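Local structure of uncharacterized protein (Acinetobacter baumannii, 5D66) at residues Ala64-Asn67 and Ile68-Pro72. The protein is of unknown function but folds as an ankyrin repeat domain, a scaffold that in other proteins commonly mediates protein-protein recognition. Sequence-based numbering, arbitrary orientation.
Sequences AKDN and IQDSP
With CG set between its own backbone N and carbonyl carbon (chi1 79°), D66 turns its carboxylate back into the hairpin-like finger in the loop between helices 49-57 and 72-79, as in ankyrin repeat folds. D66 OD1 takes two backbone N-H groups from opposite faces of the carboxylate plane: D70 N at 2.9 Å, and I68 N, which comes in from well above the plane, 63° out of it. The same residue also bonds through its main chain. Q69 N reaches D66 O to close the type I turn D66-Q69, and Q69 follows with positive phi (65°), the G1 bulge position that lets D66 N donate to D70 O at 2.9 Å, with the acceptor met in its carbonyl plane. Gripped from both faces, the carboxylate has little freedom to rotate. Its other oxygen, OD2, forms a salt bridge with R45. The D66 and D70 side chains run alongside each other in the same direction, their carboxylate planes only slightly turned apart, with OD2 atoms 4.5 Å apart; water 2 donates to both, and this together with R45 probably eases the like charges. K65 runs extended along the Q69 backbone and brings NZ within 2.9 Å of Q69 OE1, in the carbonyl plane, while T98 O accepts from the same ammonium. Nearer the helix, S71 is the N-cap of 72-79, its OG bonded to L74 N, and P72 begins the helix packed on L40, M41 and T44. Between the two arms at this end, water 1 donates to A64 O at 2.7 Å and to D70 O at 3.0 Å.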
# COMPACT_ATOMS: atom_id res chain seq x y z
N ALA A 64 8.84 -7.61 -6.69
CA ALA A 64 10.28 -7.41 -6.61
C ALA A 64 10.54 -6.21 -5.70
O ALA A 64 9.81 -5.23 -5.80
CB ALA A 64 10.88 -7.17 -8.00
N LYS A 65 11.56 -6.29 -4.88
CA LYS A 65 11.89 -5.24 -3.93
C LYS A 65 13.12 -4.42 -4.32
O LYS A 65 14.02 -4.92 -4.94
CB LYS A 65 12.03 -5.78 -2.49
CG LYS A 65 10.67 -6.03 -1.80
CD LYS A 65 10.81 -6.52 -0.40
CE LYS A 65 9.46 -6.46 0.37
NZ LYS A 65 9.68 -7.08 1.71
N ASP A 66 13.11 -3.20 -3.86
CA ASP A 66 14.24 -2.28 -3.93
C ASP A 66 14.99 -2.24 -2.62
O ASP A 66 14.62 -2.92 -1.64
CB ASP A 66 13.79 -0.92 -4.44
CG ASP A 66 13.10 -0.04 -3.41
OD1 ASP A 66 12.86 -0.51 -2.28
OD2 ASP A 66 12.87 1.15 -3.76
N ASN A 67 15.96 -1.38 -2.53
CA ASN A 67 16.89 -1.36 -1.37
C ASN A 67 16.29 -0.66 -0.15
O ASN A 67 17.00 -0.61 0.86
CB ASN A 67 18.23 -0.76 -1.79
CG ASN A 67 18.16 0.68 -2.20
OD1 ASN A 67 17.25 1.40 -1.80
ND2 ASN A 67 19.18 1.16 -2.89
N ILE A 68 15.03 -0.26 -0.17
CA ILE A 68 14.26 0.10 1.05
C ILE A 68 13.05 -0.79 1.24
O ILE A 68 12.18 -0.43 2.02
CB ILE A 68 13.92 1.60 1.12
CG1 ILE A 68 12.96 2.05 0.02
CG2 ILE A 68 15.23 2.41 1.13
CD1 ILE A 68 12.44 3.44 0.17
N GLN A 69 13.03 -1.96 0.63
CA GLN A 69 11.94 -2.95 0.75
C GLN A 69 10.60 -2.49 0.18
O GLN A 69 9.58 -3.07 0.51
CB GLN A 69 11.78 -3.47 2.20
CG GLN A 69 13.05 -4.16 2.74
CD GLN A 69 12.60 -5.24 3.78
OE1 GLN A 69 11.79 -6.13 3.50
NE2 GLN A 69 13.24 -5.24 4.92
N ASP A 70 10.62 -1.56 -0.75
CA ASP A 70 9.43 -1.24 -1.52
C ASP A 70 9.34 -2.18 -2.70
O ASP A 70 10.31 -2.50 -3.37
CB ASP A 70 9.46 0.19 -2.04
CG ASP A 70 9.10 1.19 -0.98
OD1 ASP A 70 8.41 0.87 0.02
OD2 ASP A 70 9.40 2.38 -1.26
N SER A 71 8.12 -2.58 -3.02
CA SER A 71 7.75 -3.23 -4.27
C SER A 71 6.76 -2.36 -4.99
O SER A 71 6.10 -1.48 -4.38
CB SER A 71 7.15 -4.61 -4.07
OG SER A 71 5.90 -4.48 -3.40
N PRO A 72 6.50 -2.63 -6.27
CA PRO A 72 5.47 -1.86 -6.98
C PRO A 72 4.10 -1.90 -6.26
O PRO A 72 3.47 -0.88 -6.09
CB PRO A 72 5.47 -2.45 -8.40
CG PRO A 72 6.93 -2.87 -8.55
CD PRO A 72 7.35 -3.37 -7.21
O HOH W 1 10.87 -2.79 -6.27
O HOH W 2 11.02 3.03 -3.39